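PDB 6LZH: GrgF from Penicillium sp. sh18, which acts as a polyketide transferase in the biosynthesis of the fungal furanone gregatin A, probably joining two polyketide chains by Claisen condensation. Local coordinates for residues E148-Q151 against P152-L156; G185-L188 against A189-M193; N205-S208 against V209-Y213. All blocks are in the same frame, centred on the assembly; numbering follows the deposited sequence.

All three contacts are local, and all belong to the chain between strands 133-137 and 232-237, where alpha/beta hydrolases commonly carry their cap. Interaction 1 is the first turn of helix 150-165, far from the chain centre and mixed between buried and exposed residues. Interaction 2 opens helix 187-198, also partly buried, and faces the active site. Interaction 3, the most buried, passes from strand 206-208 straight into helix 209-216. Interactions 1 and 3 both reach the second subunit; interaction 2 does not. Tyr212 packs on residues of both other contacts. The chemistry varies accordingly: arginine charge and aliphatic packing in the first, a water-assisted helix start in the second, hydroxyl capping in the third.

Interaction 1: residues E148-Q151 against P152-L156; sequences ERRQ and PILEL
Arg150 and Gln151 give their carbonyl groups to the amides of Leu154 and Glu155, and these two backbone bonds close the first turn of helix 150-165. Arg150 O to Leu154 N and Gln151 O to Glu155 N both measure 3.0 Å, and both are nearly straight. Pro152, which has no N-H to offer, sits early enough in the helix to cost it no such bond.

The packing is aliphatic carbon against arginine. Arg149, its chain bent twice, folds back so that Arg149 NH2 comes within 3.4 Å of Pro152 CG, the two side chains crossing at about a right angle. Ile153 CG1 approaches the same guanidinium at its edge, near the plane, 3.7 Å from Arg149 NH2. Elsewhere on the helix, CG of Arg150 rests 3.9 Å from CD1 of Leu154. Ile153 and Leu154 also pack against Tyr212 and Tyr213 of helix 209-216.

The charged bonding belongs to Arg150. Its CG lies between backbone N and carbonyl carbon (chi1 89°), and the chain then runs extended to NE, carrying the guanidinium to Glu148. There Arg150 NH2 makes a weak, bent bond, part of a salt bridge, to Glu148 OE2, 3.1 Å away and in the guanidinium plane. NH2 also bonds Pro147 O, while NH1 makes a weak bond to Tyr226 O of the second subunit.

The two arginines thus fare differently: Arg150 is buried, but its charge is probably spread over a carboxylate and two carbonyls, the one on the second subunit only weakly bonded, whereas Arg149 NH2 is buried against hydrocarbon with no polar partner in the model.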
# COMPACT_ATOMS: atom_id res chain seq x y z
N GLU A 148 16.88 -7.98 9.04
CA GLU A 148 17.00 -9.22 9.79
C GLU A 148 16.51 -9.10 11.23
O GLU A 148 16.65 -10.06 12.00
CB GLU A 148 18.45 -9.71 9.75
CG GLU A 148 18.91 -10.17 8.37
CD GLU A 148 17.88 -11.05 7.65
OE1 GLU A 148 17.91 -12.28 7.85
OE2 GLU A 148 17.06 -10.50 6.89
N ARG A 149 15.97 -7.94 11.61
CA ARG A 149 15.10 -7.85 12.78
C ARG A 149 13.67 -7.50 12.38
O ARG A 149 12.89 -7.03 13.21
CB ARG A 149 15.64 -6.83 13.79
CG ARG A 149 16.27 -7.47 15.05
CD ARG A 149 15.23 -7.77 16.14
NE ARG A 149 14.73 -6.57 16.83
CZ ARG A 149 13.46 -6.16 16.80
NH1 ARG A 149 13.10 -5.07 17.46
NH2 ARG A 149 12.56 -6.83 16.09
N ARG A 150 13.32 -7.71 11.11
CA ARG A 150 11.94 -7.56 10.68
C ARG A 150 11.05 -8.66 11.24
O ARG A 150 9.85 -8.46 11.42
CB ARG A 150 11.86 -7.56 9.15
CG ARG A 150 11.69 -8.97 8.58
CD ARG A 150 11.61 -9.03 7.06
NE ARG A 150 11.68 -10.42 6.64
CZ ARG A 150 12.81 -11.10 6.46
NH1 ARG A 150 12.76 -12.38 6.09
NH2 ARG A 150 13.99 -10.51 6.64
N GLN A 151 11.63 -9.84 11.51
CA GLN A 151 10.82 -11.01 11.84
C GLN A 151 10.03 -10.83 13.12
O GLN A 151 8.82 -11.12 13.12
CB GLN A 151 11.71 -12.25 11.90
CG GLN A 151 12.52 -12.49 10.64
CD GLN A 151 13.94 -11.94 10.73
OE1 GLN A 151 14.14 -10.73 10.89
NE2 GLN A 151 14.93 -12.82 10.63
N PRO A 152 10.62 -10.39 14.24
CA PRO A 152 9.80 -10.22 15.45
C PRO A 152 8.64 -9.26 15.26
O PRO A 152 7.53 -9.56 15.70
CB PRO A 152 10.81 -9.70 16.49
CG PRO A 152 12.13 -10.16 15.98
CD PRO A 152 12.03 -10.04 14.50
N ILE A 153 8.85 -8.11 14.60
CA ILE A 153 7.76 -7.16 14.52
C ILE A 153 6.66 -7.68 13.59
O ILE A 153 5.47 -7.46 13.84
CB ILE A 153 8.27 -5.77 14.08
CG1 ILE A 153 9.31 -5.26 15.08
CG2 ILE A 153 7.13 -4.76 14.05
CD1 ILE A 153 9.93 -3.95 14.68
N LEU A 154 7.02 -8.41 12.54
CA LEU A 154 6.00 -9.02 11.69
C LEU A 154 5.18 -10.05 12.46
O LEU A 154 3.95 -10.13 12.30
CB LEU A 154 6.64 -9.64 10.44
CG LEU A 154 7.08 -8.64 9.36
CD1 LEU A 154 7.79 -9.36 8.20
CD2 LEU A 154 5.87 -7.86 8.84
N GLU A 155 5.83 -10.83 13.33
CA GLU A 155 5.09 -11.79 14.16
C GLU A 155 4.15 -11.06 15.11
O GLU A 155 3.00 -11.48 15.30
CB GLU A 155 6.07 -12.67 14.94
CG GLU A 155 5.48 -13.93 15.54
CD GLU A 155 4.60 -13.66 16.75
OE1 GLU A 155 4.97 -12.83 17.62
OE2 GLU A 155 3.53 -14.27 16.83
N LEU A 156 4.62 -9.95 15.71
CA LEU A 156 3.75 -9.13 16.55
C LEU A 156 2.57 -8.59 15.76
O LEU A 156 1.45 -8.48 16.29
CB LEU A 156 4.54 -7.96 17.15
CG LEU A 156 5.67 -8.36 18.10
CD1 LEU A 156 6.36 -7.13 18.68
CD2 LEU A 156 5.13 -9.26 19.22

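Interaction 2: residues G185-L188 against A189-M193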
# COMPACT_ATOMS: atom_id res chain seq x y z
N GLY A 185 12.54 -0.60 13.52
CA GLY A 185 12.42 0.55 12.63
C GLY A 185 12.12 1.86 13.34
O GLY A 185 11.38 2.70 12.82
N LEU A 186 12.71 2.05 14.53
CA LEU A 186 12.29 3.16 15.38
C LEU A 186 13.44 4.07 15.83
O LEU A 186 13.23 4.89 16.73
CB LEU A 186 11.55 2.62 16.61
CG LEU A 186 10.13 2.12 16.38
CD1 LEU A 186 9.35 2.04 17.69
CD2 LEU A 186 9.40 3.00 15.37
N GLN A 187 14.62 3.97 15.22
CA GLN A 187 15.74 4.76 15.73
C GLN A 187 15.54 6.25 15.49
O GLN A 187 15.89 7.07 16.36
CB GLN A 187 17.07 4.30 15.12
CG GLN A 187 18.25 4.66 16.02
CD GLN A 187 19.57 4.10 15.55
OE1 GLN A 187 20.47 3.82 16.34
NE2 GLN A 187 19.70 3.94 14.23
N LEU A 188 15.01 6.64 14.33
CA LEU A 188 14.71 8.05 14.11
C LEU A 188 13.80 8.58 15.21
O LEU A 188 14.02 9.68 15.75
CB LEU A 188 14.05 8.27 12.75
CG LEU A 188 13.55 9.72 12.59
CD1 LEU A 188 13.73 10.10 11.18
CD2 LEU A 188 12.09 9.94 12.97
N ALA A 189 12.75 7.83 15.52
CA ALA A 189 11.80 8.24 16.55
C ALA A 189 12.49 8.34 17.91
O ALA A 189 12.34 9.35 18.62
CB ALA A 189 10.62 7.26 16.61
N ALA A 190 13.26 7.32 18.27
CA ALA A 190 13.92 7.33 19.57
C ALA A 190 14.98 8.42 19.65
O ALA A 190 15.28 8.91 20.75
CB ALA A 190 14.53 5.95 19.84
N GLU A 191 15.56 8.81 18.51
CA GLU A 191 16.56 9.88 18.49
C GLU A 191 15.91 11.25 18.58
O GLU A 191 16.45 12.16 19.22
CB GLU A 191 17.39 9.81 17.21
CG GLU A 191 18.70 9.08 17.35
CD GLU A 191 19.27 8.70 16.01
OE1 GLU A 191 20.04 7.72 15.95
OE2 GLU A 191 18.94 9.38 15.01
N MET A 192 14.77 11.44 17.91
CA MET A 192 14.15 12.75 17.88
C MET A 192 13.42 13.06 19.18
O MET A 192 13.43 14.21 19.63
CB MET A 192 13.19 12.85 16.69
CG MET A 192 13.91 12.79 15.35
SD MET A 192 14.77 14.34 15.01
CE MET A 192 16.43 13.96 15.58
N MET A 193 12.80 12.05 19.79
CA MET A 193 11.94 12.27 20.96
C MET A 193 12.61 13.07 22.07
O MET A 193 12.02 14.06 22.53
CB MET A 193 11.41 10.92 21.46
CG MET A 193 10.98 10.90 22.93
SD MET A 193 10.52 9.25 23.52
CE MET A 193 12.11 8.43 23.60
O HOH W 1 11.71 6.03 13.32
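Leu186, the N-cap residue, Gln187 and Leu188 pass their carbonyls in turn to Ala190, Glu191 and Met192 in the opening turn of helix 187-198, from 2.9 Å and close to straight for Leu186 O to Ala190 N to 2.8 Å for Gln187 O to Glu191 N, whose donor is tilted 23° out of the carbonyl plane. The leucine at the cap has no polar side chain to offer the first amides, and a water helps instead: it accepts from Ala189 N at 3.0 Å and donates weakly to Gly185 O.

Among the side chains, Gln187 and Glu191 lie one turn apart. The CG methylene of Gln187 is the part that meets Glu191, 3.5 Å from Glu191 OE1. The amide and carboxylate planes are 34° apart, and no hydrogen bond joins them; Glu191 OE2 has instead a weak bond to Ser242 OG.

Leu188 and Met192 form the apolar pair, with Leu188 CD2 at 4.1 Å from Met192 CG. Met192 bends at chi2 (-74°), and its side chain touches Ser242 and His269. The side chain of Leu188 touches Cys243, and its nearest atom lies about 4 Å from the side chain of Cys115. Cys115 and His269 are probably active-site residues, with Cys115 consistent with the nucleophile of a Cys-His-Asp triad. The helix start therefore turns an aliphatic and thioether surface to the catalytic centre, probably forming an apolar part of its wall.

Interaction 3: residues N205-S208 against V209-Y213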
# COMPACT_ATOMS: atom_id res chain seq x y z
N ASN A 205 5.12 8.62 22.53
CA ASN A 205 6.25 7.71 22.42
C ASN A 205 5.83 6.28 22.09
O ASN A 205 6.55 5.33 22.43
CB ASN A 205 7.08 7.74 23.70
CG ASN A 205 6.41 7.01 24.85
OD1 ASN A 205 5.18 7.06 24.99
ND2 ASN A 205 7.20 6.33 25.67
N ARG A 206 4.67 6.10 21.44
CA ARG A 206 4.18 4.78 21.07
C ARG A 206 3.69 4.83 19.63
O ARG A 206 3.16 5.84 19.16
CB ARG A 206 3.04 4.32 22.00
CG ARG A 206 3.39 4.38 23.49
CD ARG A 206 2.77 3.22 24.27
NE ARG A 206 3.75 2.17 24.56
CZ ARG A 206 3.45 0.94 24.95
NH1 ARG A 206 2.17 0.60 25.11
NH2 ARG A 206 4.41 0.05 25.19
N ILE A 207 3.85 3.71 18.94
CA ILE A 207 3.43 3.57 17.55
C ILE A 207 2.85 2.17 17.40
O ILE A 207 3.34 1.22 18.03
CB ILE A 207 4.61 3.84 16.60
CG1 ILE A 207 4.13 3.89 15.15
CG2 ILE A 207 5.70 2.79 16.75
CD1 ILE A 207 3.64 5.25 14.76
N SER A 208 1.78 2.03 16.61
CA SER A 208 1.18 0.72 16.43
C SER A 208 2.16 -0.23 15.76
O SER A 208 2.96 0.17 14.92
CB SER A 208 -0.10 0.82 15.59
OG SER A 208 0.24 1.06 14.23
N VAL A 209 2.09 -1.51 16.14
CA VAL A 209 2.91 -2.50 15.45
C VAL A 209 2.53 -2.60 13.98
O VAL A 209 3.34 -3.01 13.16
CB VAL A 209 2.84 -3.89 16.13
CG1 VAL A 209 3.22 -3.80 17.59
CG2 VAL A 209 1.44 -4.51 15.98
N GLN A 210 1.28 -2.26 13.63
CA GLN A 210 0.89 -2.34 12.23
C GLN A 210 1.63 -1.30 11.39
O GLN A 210 1.73 -1.46 10.17
CB GLN A 210 -0.63 -2.15 12.09
CG GLN A 210 -1.43 -3.23 12.83
CD GLN A 210 -1.13 -4.63 12.29
OE1 GLN A 210 -0.85 -4.81 11.09
NE2 GLN A 210 -1.18 -5.62 13.17
N THR A 211 2.11 -0.23 12.03
CA THR A 211 2.88 0.77 11.30
C THR A 211 4.04 0.13 10.55
O THR A 211 4.27 0.42 9.37
CB THR A 211 3.38 1.85 12.26
OG1 THR A 211 2.27 2.59 12.80
CG2 THR A 211 4.33 2.81 11.53
N TYR A 212 4.77 -0.78 11.21
CA TYR A 212 5.92 -1.41 10.56
C TYR A 212 5.48 -2.36 9.45
O TYR A 212 6.12 -2.41 8.39
CB TYR A 212 6.77 -2.15 11.61
CG TYR A 212 8.07 -2.69 11.03
CD1 TYR A 212 9.21 -1.90 10.96
CD2 TYR A 212 8.14 -3.99 10.52
CE1 TYR A 212 10.40 -2.38 10.41
CE2 TYR A 212 9.33 -4.48 9.97
CZ TYR A 212 10.45 -3.67 9.92
OH TYR A 212 11.63 -4.16 9.38
N TYR A 213 4.39 -3.11 9.66
CA TYR A 213 3.82 -3.96 8.61
C TYR A 213 3.53 -3.17 7.34
O TYR A 213 3.93 -3.56 6.24
CB TYR A 213 2.54 -4.63 9.13
CG TYR A 213 1.80 -5.48 8.09
CD1 TYR A 213 0.90 -4.90 7.19
CD2 TYR A 213 2.01 -6.85 8.02
CE1 TYR A 213 0.24 -5.68 6.24
CE2 TYR A 213 1.35 -7.63 7.07
CZ TYR A 213 0.46 -7.04 6.19
OH TYR A 213 -0.21 -7.82 5.26
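Ser208 and Thr211 carry this contact, with Val209 and Ile207 packed beside them. The chain leaves strand 206-208 and winds directly into helix 209-216, their short axes inclined at 55° and 5.9 Å apart at the closest, and Ser208 is the N-cap residue at the junction. Its OG stands between the backbone N and the carbonyl carbon (chi1 73°), which sets it over the first turn, facing Thr211 N. There Ser208 OG accepts a weak, bent bond from Thr211 N at 3.2 Å. Thr211 N also reaches Ser208 O, 3.0 Å away, approaching from well above the carbonyl plane.

Thr211 answers with its own side chain. Thr211 OG1 lies beside the backbone N and donates to Ser208 OG at 2.9 Å, while Ile82 N bonds this same OG1. Ser208 OG in turn bonds Asp81 OD1, so the two hydroxyls tie the cap to the 81-82 segment. Ile207 CG1 presses on the threonine from the strand side, crossing it at about a right angle, 3.3 Å from Thr211 OG1 and 3.8 Å from Thr211 CG2. A valine here, lacking the hydroxyl, would probably leave Ser208 OG with one donor fewer and Ile82 N without its acceptor.

Val209, next along the chain, packs its side chain on Met171 and Leu173. The geometry implies a cap that is fixed at several points: Ser208 OG meets an amide, a hydroxyl and a carboxylate at once, so a buried polar group is satisfied while the strand is handed over to the helix.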